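Local atomic coordinates of nickel-dependent hydrogenase large subunit (Allochromatium vinosum, PDB entry 3MYR), a protein that catalyses the oxidation of molecular hydrogen with transfer to an acceptor, serving as the nickel-iron-bearing large subunit of a heterodimeric hydrogenase. Residues 300-305 with 316-321; 139-144 with 253-258; 21-26 with 534-539; 332-337 with 354-359. All coordinates share one frame; numbering follows the deposited sequence.

Interaction 1 (300-305 with 316-321); sequences FPRGAI and VDLEAT
R302 passes obliquely over V316 and ends with its guanidinium group lying against L318, a worked example of an arginine that uses its stem, its flat face and its in-plane N-H groups for different partners. Its CG stands trans to the backbone N (chi1 179°), which sends the stem across the valine, where R302 CG lies 3.9 Å from V316 CB. A bend at chi3 (-60°) then turns the head. L318, arriving from the opposite direction, sets its CD1 methyl over the centre of one guanidinium face, 3.7 Å above the plane. At the edge, in that plane, a water accepts from R302 NH2 at 2.9 Å. The same water donates to V316 O at 2.6 Å, tying the arginine to the loop. V316 CG2 meanwhile rests on the backbone of the strand, 3.6 Å from G303 C, and touches A304 CB at 4.1 Å. In the loop an Asx turn follows, D317 OD2 accepting from E319 N at 2.9 Å. The contact joins strand 300-305, paired antiparallel with 281-288, to the loop leading into strand 324-327; R302 NE also bonds to Y284 O on the partner strand. Chemically, a methyl on the guanidinium face leaves the in-plane donors available to oxygen acceptors, so the charged head can bond a carbonyl through NE and a bridging water through NH2 while its carbon stem packs against V316.

Interaction 2 (139-144 with 253-258); sequences AWPKSS and VDQVYV
Q255 OE1 is the polar atom on which several groups converge. W140 CA approaches it at 3.3 Å, P141 CD sits at 3.8 Å, and the edge of the indole reaches it in the ring plane through W140 CE3 at 3.7 Å. These are carbon contacts; the amide and the ring stand nearly perpendicular, their planes 83° apart, and Q255 NE2 lies beside A139 CB. With W140 CG anti to the backbone N (chi1 176°), the indole is laid against V256, whose CG2 methyl makes a CH-pi contact 3.5 Å from the centroid of the six-membered ring of W140. With W140 CD2 only 3.3 Å from V256 CG2, the packing is tight. On the opposite face lies P141 CD, offset toward the rim; F252, edge-to-face, and H190 are further ring neighbours. An alanine in place of W140 would probably leave V256 CG2 without its aromatic partner and open a gap between loop and helix. The hydroxyl of S138 adds a polar link, bonded to both W140 N and Q255 O. This surface contact pins the loop between helices 127-137 and 145-160 onto a pi-type turn of helix 236-265, which also packs on helices 86-112 and 426-456.

Interaction 3 (21-26 with 534-539); sequences AQMDGA and HQLVDV
Peptide units are the flat groups through which A26 and L536 meet, and the contact is made at the carbonyl oxygen of A26. Lying in the carbonyl plane, L536 N donates to A26 O at 2.7 Å with a nearly straight N-H direction (159°). The same oxygen is approached by the alpha carbon of the preceding residue, Q535 CA to A26 O being 3.1 Å in a CA-H...O contact. One carbonyl thus receives a strong donor and a weak one from successive residues, a pairing common where an extended chain lies alongside another. The A26 methyl adds a lighter touch, its CB 3.7 Å from L536 O. Beside this polar link the side chains of M23 and L536 cross at about a right angle. M23 folds back on itself at chi2 (-48°) and chi3 (-74°), which brings its CE to 3.7 Å from L536 CD2; the sulfur lies a little farther from the same methyl. A26 belongs to the hairpin turn between strands 17-24 and 27-35, and H534 bonds through its backbone to I28 of the second strand. Residues 534-539 therefore run from helix 525-531 past the hairpin end of the three-stranded antiparallel sheet toward helix 543-551, on which L536 also packs.

Interaction 4 (332-337 with 354-359); sequences WYEYSV and YDRRGG
Different first torsions bring W332 and Y354 side by side: the tryptophan CG is trans to its carbonyl carbon (chi1 -69°), the tyrosine CG trans to its backbone N (chi1 -168°), and the two side chains point the same way. The result is an edge-to-face aromatic pair beside a type I beta turn, D355 to G358. The edge of Y354 is turned to the face of W332, the ring planes meeting at 61° with the centroid of the tryptophan six-membered ring 4.7 Å from that of Y354. G359 CA lies over the centre of a Y354 face, 3.4 Å above it; a side chain at this glycine would run into the tyrosine ring. In the plane of the indole, R357 O sits at the edge, 3.7 Å from W332 CD1. Replacing W332 by a leucine would probably leave the edge of Y354 without its aromatic face and open a gap beside that edge and G359. Charges hold the other end. E334 OE2 and R356 NH1 form a salt bridge at 3.2 Å in which the oxygen lies well out of the guanidinium plane, so the attraction is one of charge alone; the other oxygen of E334 bonds to N339. Y333, whose hydroxyl bonds to W375 O, has its side chain about 7 Å from the bound magnesium, while N82 of the small subunit packs on Y354. R357 NH2 pairs with D371, and NH1 also bonds to V328 O. Within the guanidinium plane, R357 NH1 donates to Y333 O at 2.7 Å, nearly along the C=O axis.

In the fold
Interaction 3 joins the two ends of the chain, and the other three all fall between its segments. Along that span they follow in series: interaction 2, then interaction 1, then interaction 4, the last two separated by strand 324-327. In space they are scattered and none touches another. Interactions 2 and 4 are the farthest apart, with centres 51 Å from each other, whereas interactions 1 and 4 lie closest, at 29 Å. Interaction 1 builds on a two-stranded sheet, interaction 3 on the three-stranded one, and interaction 2 sets a loop on helix 236-265. Interaction 4 comes nearest the magnesium, about 7 Å from the Y333 side chain; the L318 side chain of interaction 1 stays about 13 Å away. Four separate contacts thus tie distant parts of one chain together.

Interaction 1 (300-305 with 316-321)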
# COMPACT_ATOMS: atom_id res chain seq x y z
N PHE B 300 13.19 14.45 7.49
CA PHE B 300 12.61 13.86 8.69
C PHE B 300 13.74 13.34 9.56
O PHE B 300 14.47 12.46 9.12
CB PHE B 300 11.71 12.68 8.31
CG PHE B 300 10.45 13.07 7.55
CD1 PHE B 300 9.57 13.98 8.09
CD2 PHE B 300 10.05 12.35 6.45
CE1 PHE B 300 8.38 14.29 7.42
CE2 PHE B 300 8.85 12.62 5.80
CZ PHE B 300 8.01 13.58 6.28
N PRO B 301 13.87 13.83 10.81
CA PRO B 301 15.02 13.44 11.60
C PRO B 301 14.85 12.05 12.20
O PRO B 301 13.71 11.60 12.40
CB PRO B 301 15.07 14.51 12.71
CG PRO B 301 13.61 14.91 12.83
CD PRO B 301 13.06 14.87 11.45
N ARG B 302 16.00 11.42 12.49
CA ARG B 302 16.05 10.16 13.22
C ARG B 302 15.96 10.44 14.71
O ARG B 302 16.62 11.34 15.22
CB ARG B 302 17.39 9.46 12.94
CG ARG B 302 17.57 8.12 13.67
CD ARG B 302 18.75 7.28 13.12
NE ARG B 302 18.47 7.03 11.72
CZ ARG B 302 19.33 6.55 10.82
NH1 ARG B 302 18.97 6.48 9.51
NH2 ARG B 302 20.53 6.22 11.21
N GLY B 303 15.21 9.62 15.44
CA GLY B 303 15.21 9.70 16.90
C GLY B 303 13.96 9.05 17.50
O GLY B 303 13.08 8.55 16.80
N ALA B 304 13.90 9.09 18.82
CA ALA B 304 12.83 8.47 19.57
C ALA B 304 12.42 9.44 20.67
O ALA B 304 13.28 10.04 21.35
CB ALA B 304 13.35 7.18 20.21
N ILE B 305 11.13 9.46 20.95
CA ILE B 305 10.55 10.24 22.03
C ILE B 305 9.96 9.24 22.97
O ILE B 305 9.32 8.26 22.54
CB ILE B 305 9.45 11.16 21.47
CG1 ILE B 305 10.10 12.28 20.69
CG2 ILE B 305 8.50 11.72 22.57
CD1 ILE B 305 9.15 12.91 19.63
N VAL B 316 18.87 6.61 17.98
CA VAL B 316 18.44 5.35 17.47
C VAL B 316 19.62 4.73 16.77
O VAL B 316 20.28 5.39 15.96
CB VAL B 316 17.21 5.52 16.54
CG1 VAL B 316 16.80 4.16 15.93
CG2 VAL B 316 16.01 6.08 17.36
N ASP B 317 19.89 3.47 17.11
CA ASP B 317 20.93 2.67 16.49
C ASP B 317 20.26 1.39 15.90
O ASP B 317 19.68 0.51 16.63
CB ASP B 317 21.97 2.34 17.58
CG ASP B 317 23.18 1.50 17.06
OD1 ASP B 317 24.13 1.31 17.86
OD2 ASP B 317 23.14 0.94 15.93
N LEU B 318 20.26 1.33 14.57
CA LEU B 318 19.68 0.23 13.80
C LEU B 318 20.41 -1.10 13.91
O LEU B 318 19.89 -2.18 13.54
CB LEU B 318 19.50 0.68 12.35
CG LEU B 318 18.42 1.75 12.51
CD1 LEU B 318 18.83 2.99 11.82
CD2 LEU B 318 17.08 1.21 12.05
N GLU B 319 21.61 -1.04 14.46
CA GLU B 319 22.42 -2.24 14.50
C GLU B 319 22.73 -2.84 15.86
O GLU B 319 23.22 -3.95 15.91
CB GLU B 319 23.70 -2.03 13.73
CG GLU B 319 23.34 -1.59 12.29
CD GLU B 319 24.48 -1.70 11.37
OE1 GLU B 319 24.52 -2.61 10.50
OE2 GLU B 319 25.37 -0.86 11.54
N ALA B 320 22.42 -2.11 16.94
CA ALA B 320 22.61 -2.58 18.30
C ALA B 320 21.60 -3.71 18.56
O ALA B 320 20.39 -3.47 18.47
CB ALA B 320 22.36 -1.41 19.28
N THR B 321 22.10 -4.91 18.92
CA THR B 321 21.28 -6.12 18.93
C THR B 321 20.36 -6.12 20.14
O THR B 321 19.36 -6.84 20.16
CB THR B 321 22.10 -7.41 18.91
OG1 THR B 321 22.86 -7.44 20.10
CG2 THR B 321 23.14 -7.43 17.77
O HOH W 1 21.64 5.53 13.78

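Interaction 2 (139-144 with 253-258)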
# COMPACT_ATOMS: atom_id res chain seq x y z
N ALA B 139 -10.14 27.96 -1.84
CA ALA B 139 -10.14 28.58 -3.15
C ALA B 139 -10.33 27.53 -4.23
O ALA B 139 -10.43 27.85 -5.40
CB ALA B 139 -8.77 29.35 -3.34
N TRP B 140 -10.40 26.27 -3.86
CA TRP B 140 -10.58 25.20 -4.85
C TRP B 140 -11.69 25.55 -5.82
O TRP B 140 -12.76 26.01 -5.36
CB TRP B 140 -10.94 23.90 -4.11
CG TRP B 140 -11.26 22.69 -4.98
CD1 TRP B 140 -12.46 22.01 -5.02
CD2 TRP B 140 -10.35 21.94 -5.84
NE1 TRP B 140 -12.34 20.91 -5.86
CE2 TRP B 140 -11.04 20.81 -6.31
CE3 TRP B 140 -8.99 22.07 -6.16
CZ2 TRP B 140 -10.47 19.86 -7.19
CZ3 TRP B 140 -8.40 21.13 -7.04
CH2 TRP B 140 -9.14 20.06 -7.56
N PRO B 141 -11.46 25.38 -7.16
CA PRO B 141 -12.47 25.92 -8.10
C PRO B 141 -13.82 25.24 -8.08
O PRO B 141 -14.82 25.90 -8.41
CB PRO B 141 -11.85 25.68 -9.51
CG PRO B 141 -10.30 25.74 -9.23
CD PRO B 141 -10.21 24.99 -7.85
N LYS B 142 -13.86 23.94 -7.82
CA LYS B 142 -15.04 23.14 -8.17
C LYS B 142 -16.03 23.18 -6.99
O LYS B 142 -15.95 22.35 -6.08
CB LYS B 142 -14.67 21.72 -8.52
CG LYS B 142 -13.81 21.57 -9.76
CD LYS B 142 -13.53 20.07 -10.02
CE LYS B 142 -13.83 19.55 -11.38
NZ LYS B 142 -14.61 18.24 -11.28
N SER B 143 -16.90 24.19 -6.98
CA SER B 143 -17.70 24.49 -5.78
C SER B 143 -19.07 25.02 -6.15
O SER B 143 -19.78 25.61 -5.29
CB SER B 143 -16.98 25.58 -4.98
OG SER B 143 -16.98 26.82 -5.72
N SER B 144 -19.43 24.97 -7.43
CA SER B 144 -20.67 25.65 -7.81
C SER B 144 -21.83 24.86 -7.20
O SER B 144 -21.70 23.66 -6.93
CB SER B 144 -20.83 25.75 -9.33
OG SER B 144 -21.24 24.48 -9.81
N VAL B 253 -3.41 19.24 -2.34
CA VAL B 253 -3.12 19.23 -0.88
C VAL B 253 -3.52 20.54 -0.23
O VAL B 253 -4.25 20.54 0.79
CB VAL B 253 -1.59 18.92 -0.59
CG1 VAL B 253 -1.22 19.09 0.91
CG2 VAL B 253 -1.26 17.51 -1.06
N ASP B 254 -3.09 21.67 -0.80
CA ASP B 254 -3.36 22.96 -0.19
C ASP B 254 -4.87 23.27 -0.15
O ASP B 254 -5.31 23.94 0.73
CB ASP B 254 -2.75 24.13 -0.98
CG ASP B 254 -1.28 24.25 -0.81
OD1 ASP B 254 -0.64 24.97 -1.65
OD2 ASP B 254 -0.75 23.59 0.11
N GLN B 255 -5.57 22.95 -1.22
CA GLN B 255 -6.90 23.48 -1.41
C GLN B 255 -7.97 22.45 -1.09
O GLN B 255 -9.13 22.84 -0.97
CB GLN B 255 -7.10 23.90 -2.90
CG GLN B 255 -6.23 25.15 -3.25
CD GLN B 255 -6.59 25.80 -4.59
OE1 GLN B 255 -7.28 25.23 -5.42
NE2 GLN B 255 -6.11 26.98 -4.79
N VAL B 256 -7.67 21.16 -1.15
CA VAL B 256 -8.76 20.21 -0.88
C VAL B 256 -8.49 19.43 0.45
O VAL B 256 -9.25 19.53 1.40
CB VAL B 256 -8.98 19.21 -2.06
CG1 VAL B 256 -10.13 18.26 -1.81
CG2 VAL B 256 -9.16 19.98 -3.43
N TYR B 257 -7.41 18.66 0.49
CA TYR B 257 -7.14 17.75 1.60
C TYR B 257 -6.94 18.52 2.95
O TYR B 257 -7.59 18.24 3.93
CB TYR B 257 -5.88 16.97 1.24
CG TYR B 257 -5.36 16.02 2.32
CD1 TYR B 257 -6.21 15.47 3.29
CD2 TYR B 257 -4.01 15.62 2.33
CE1 TYR B 257 -5.71 14.58 4.26
CE2 TYR B 257 -3.51 14.72 3.25
CZ TYR B 257 -4.36 14.21 4.22
OH TYR B 257 -3.85 13.33 5.17
N VAL B 258 -5.99 19.46 3.02
CA VAL B 258 -5.73 20.06 4.30
C VAL B 258 -6.96 20.87 4.82
O VAL B 258 -7.27 20.78 6.00
CB VAL B 258 -4.46 20.95 4.26
CG1 VAL B 258 -4.28 21.71 5.58
CG2 VAL B 258 -3.25 20.12 3.90

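Interaction 3 (21-26 with 534-539)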
# COMPACT_ATOMS: atom_id res chain seq x y z
N ALA B 21 -12.29 -7.12 21.44
CA ALA B 21 -12.31 -6.17 22.55
C ALA B 21 -13.08 -6.80 23.74
O ALA B 21 -14.23 -7.27 23.59
CB ALA B 21 -12.97 -4.88 22.12
N GLN B 22 -12.44 -6.80 24.90
CA GLN B 22 -13.11 -7.18 26.13
C GLN B 22 -13.77 -5.91 26.66
O GLN B 22 -13.08 -4.91 26.95
CB GLN B 22 -12.12 -7.76 27.14
CG GLN B 22 -12.77 -8.14 28.52
CD GLN B 22 -13.88 -9.18 28.38
OE1 GLN B 22 -15.04 -8.92 28.75
NE2 GLN B 22 -13.57 -10.33 27.77
N MET B 23 -15.10 -5.94 26.72
CA MET B 23 -15.88 -4.79 27.10
C MET B 23 -16.10 -4.82 28.61
O MET B 23 -16.32 -5.90 29.18
CB MET B 23 -17.25 -4.81 26.41
CG MET B 23 -17.20 -4.74 24.86
SD MET B 23 -16.10 -3.40 24.28
CE MET B 23 -17.11 -1.95 24.64
N ASP B 24 -16.04 -3.64 29.24
CA ASP B 24 -16.58 -3.43 30.62
C ASP B 24 -17.72 -2.39 30.56
O ASP B 24 -17.46 -1.18 30.45
CB ASP B 24 -15.45 -3.04 31.62
CG ASP B 24 -15.99 -2.80 33.06
OD1 ASP B 24 -17.16 -3.14 33.38
OD2 ASP B 24 -15.24 -2.22 33.88
N GLY B 25 -18.97 -2.86 30.52
CA GLY B 25 -20.08 -1.99 30.08
C GLY B 25 -19.82 -1.51 28.65
O GLY B 25 -19.48 -2.32 27.79
N ALA B 26 -20.01 -0.21 28.38
CA ALA B 26 -19.76 0.41 27.06
C ALA B 26 -18.27 0.70 26.78
O ALA B 26 -17.89 1.09 25.66
CB ALA B 26 -20.59 1.71 26.94
N HIS B 534 -11.98 4.81 25.23
CA HIS B 534 -13.03 4.49 24.24
C HIS B 534 -14.28 3.89 24.83
O HIS B 534 -14.20 2.93 25.54
CB HIS B 534 -12.50 3.53 23.15
CG HIS B 534 -11.49 4.17 22.23
ND1 HIS B 534 -11.72 4.32 20.87
CD2 HIS B 534 -10.31 4.77 22.48
CE1 HIS B 534 -10.72 5.02 20.33
NE2 HIS B 534 -9.85 5.30 21.28
N GLN B 535 -15.44 4.33 24.34
CA GLN B 535 -16.78 3.78 24.67
C GLN B 535 -17.46 3.46 23.33
O GLN B 535 -17.21 4.14 22.32
CB GLN B 535 -17.59 4.79 25.49
CG GLN B 535 -17.06 5.00 26.95
CD GLN B 535 -15.75 5.89 27.06
OE1 GLN B 535 -14.92 5.72 27.99
NE2 GLN B 535 -15.57 6.83 26.11
N LEU B 536 -18.16 2.33 23.26
CA LEU B 536 -18.95 2.00 22.06
C LEU B 536 -20.44 2.26 22.33
O LEU B 536 -21.00 1.68 23.28
CB LEU B 536 -18.78 0.52 21.71
CG LEU B 536 -17.62 0.10 20.80
CD1 LEU B 536 -16.43 0.96 21.12
CD2 LEU B 536 -17.31 -1.39 21.00
N VAL B 537 -21.10 3.08 21.52
CA VAL B 537 -22.54 3.12 21.65
C VAL B 537 -23.26 1.81 21.27
O VAL B 537 -24.26 1.44 21.92
CB VAL B 537 -23.28 4.41 21.19
CG1 VAL B 537 -22.40 5.60 20.87
CG2 VAL B 537 -24.42 4.14 20.22
N ASP B 538 -22.71 1.09 20.30
CA ASP B 538 -23.37 -0.09 19.76
C ASP B 538 -22.34 -1.07 19.16
O ASP B 538 -21.71 -0.79 18.14
CB ASP B 538 -24.38 0.36 18.73
CG ASP B 538 -25.10 -0.80 18.02
OD1 ASP B 538 -25.94 -0.50 17.13
OD2 ASP B 538 -24.79 -1.98 18.27
N VAL B 539 -22.20 -2.24 19.79
CA VAL B 539 -21.20 -3.21 19.38
C VAL B 539 -21.39 -3.77 17.99
O VAL B 539 -20.43 -4.29 17.40
CB VAL B 539 -20.97 -4.34 20.43
CG1 VAL B 539 -20.48 -3.71 21.77
CG2 VAL B 539 -22.24 -5.27 20.62

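Interaction 4 (332-337 with 354-359)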
# COMPACT_ATOMS: atom_id res chain seq x y z
N TRP B 332 2.29 -16.21 15.97
CA TRP B 332 2.27 -17.57 15.47
C TRP B 332 3.58 -18.01 14.81
O TRP B 332 3.59 -18.38 13.63
CB TRP B 332 1.08 -17.70 14.54
CG TRP B 332 -0.21 -17.63 15.28
CD1 TRP B 332 -0.52 -18.29 16.44
CD2 TRP B 332 -1.41 -16.93 14.89
NE1 TRP B 332 -1.82 -18.03 16.81
CE2 TRP B 332 -2.40 -17.20 15.89
CE3 TRP B 332 -1.76 -16.17 13.76
CZ2 TRP B 332 -3.73 -16.69 15.81
CZ3 TRP B 332 -3.09 -15.63 13.69
CH2 TRP B 332 -4.05 -15.91 14.71
N TYR B 333 4.67 -17.96 15.58
CA TYR B 333 6.01 -18.21 15.09
C TYR B 333 6.75 -19.06 16.14
O TYR B 333 6.39 -19.08 17.37
CB TYR B 333 6.80 -16.89 14.88
CG TYR B 333 6.25 -16.05 13.74
CD1 TYR B 333 5.32 -15.02 14.00
CD2 TYR B 333 6.59 -16.33 12.41
CE1 TYR B 333 4.76 -14.28 12.97
CE2 TYR B 333 6.02 -15.60 11.36
CZ TYR B 333 5.08 -14.60 11.65
OH TYR B 333 4.52 -13.82 10.63
N GLU B 334 7.78 -19.73 15.65
CA GLU B 334 8.68 -20.48 16.53
C GLU B 334 10.11 -19.89 16.39
O GLU B 334 10.60 -19.63 15.29
CB GLU B 334 8.62 -21.94 16.07
CG GLU B 334 9.02 -22.97 17.08
CD GLU B 334 7.96 -23.21 18.16
OE1 GLU B 334 8.35 -23.30 19.34
OE2 GLU B 334 6.75 -23.33 17.84
N TYR B 335 10.75 -19.62 17.53
CA TYR B 335 12.14 -19.19 17.56
C TYR B 335 12.96 -20.35 18.13
O TYR B 335 12.67 -20.85 19.22
CB TYR B 335 12.34 -17.98 18.50
CG TYR B 335 12.01 -16.61 17.96
CD1 TYR B 335 11.61 -16.41 16.62
CD2 TYR B 335 12.06 -15.48 18.81
CE1 TYR B 335 11.29 -15.13 16.14
CE2 TYR B 335 11.77 -14.20 18.33
CZ TYR B 335 11.40 -14.05 16.99
OH TYR B 335 11.17 -12.81 16.51
N SER B 336 14.04 -20.72 17.45
CA SER B 336 14.95 -21.75 17.93
C SER B 336 15.64 -21.33 19.21
O SER B 336 16.07 -22.18 19.96
CB SER B 336 15.99 -22.08 16.84
OG SER B 336 16.82 -20.97 16.68
N VAL B 337 15.72 -20.03 19.50
CA VAL B 337 16.34 -19.62 20.78
C VAL B 337 15.34 -19.66 21.93
O VAL B 337 15.71 -19.41 23.07
CB VAL B 337 17.05 -18.24 20.67
CG1 VAL B 337 18.24 -18.31 19.63
CG2 VAL B 337 16.05 -17.14 20.26
N TYR B 354 1.29 -21.97 13.44
CA TYR B 354 -0.06 -21.66 13.86
C TYR B 354 -0.52 -22.59 14.99
O TYR B 354 -0.90 -22.12 16.04
CB TYR B 354 -0.99 -21.73 12.62
CG TYR B 354 -2.39 -21.16 12.84
CD1 TYR B 354 -3.51 -22.01 12.97
CD2 TYR B 354 -2.59 -19.77 12.91
CE1 TYR B 354 -4.78 -21.49 13.12
CE2 TYR B 354 -3.86 -19.24 13.11
CZ TYR B 354 -4.94 -20.11 13.21
OH TYR B 354 -6.17 -19.55 13.38
N ASP B 355 -0.47 -23.90 14.75
CA ASP B 355 -1.08 -24.88 15.65
C ASP B 355 -0.41 -24.86 17.01
O ASP B 355 -1.10 -24.75 18.04
CB ASP B 355 -0.97 -26.30 15.05
CG ASP B 355 -1.87 -26.48 13.82
OD1 ASP B 355 -2.68 -25.58 13.47
OD2 ASP B 355 -1.84 -27.56 13.22
N ARG B 356 0.90 -24.97 17.03
CA ARG B 356 1.61 -25.13 18.30
C ARG B 356 1.67 -23.85 19.09
O ARG B 356 1.99 -23.88 20.28
CB ARG B 356 2.99 -25.75 18.12
CG ARG B 356 2.85 -27.29 17.89
CD ARG B 356 4.13 -27.97 17.37
NE ARG B 356 5.23 -27.93 18.34
CZ ARG B 356 6.34 -27.20 18.17
NH1 ARG B 356 6.52 -26.47 17.07
NH2 ARG B 356 7.28 -27.22 19.12
N ARG B 357 1.30 -22.73 18.47
CA ARG B 357 1.28 -21.47 19.19
C ARG B 357 -0.15 -21.07 19.52
O ARG B 357 -0.41 -19.91 19.82
CB ARG B 357 2.02 -20.36 18.42
CG ARG B 357 3.57 -20.61 18.30
CD ARG B 357 4.21 -20.90 19.67
NE ARG B 357 3.87 -19.83 20.62
CZ ARG B 357 4.41 -18.61 20.63
NH1 ARG B 357 5.34 -18.26 19.73
NH2 ARG B 357 4.02 -17.74 21.55
N GLY B 358 -1.08 -22.01 19.40
CA GLY B 358 -2.46 -21.75 19.88
C GLY B 358 -3.38 -21.17 18.84
O GLY B 358 -4.51 -20.73 19.17
N GLY B 359 -2.95 -21.11 17.57
CA GLY B 359 -3.84 -20.64 16.49
C GLY B 359 -5.12 -21.51 16.49
O GLY B 359 -5.05 -22.73 16.59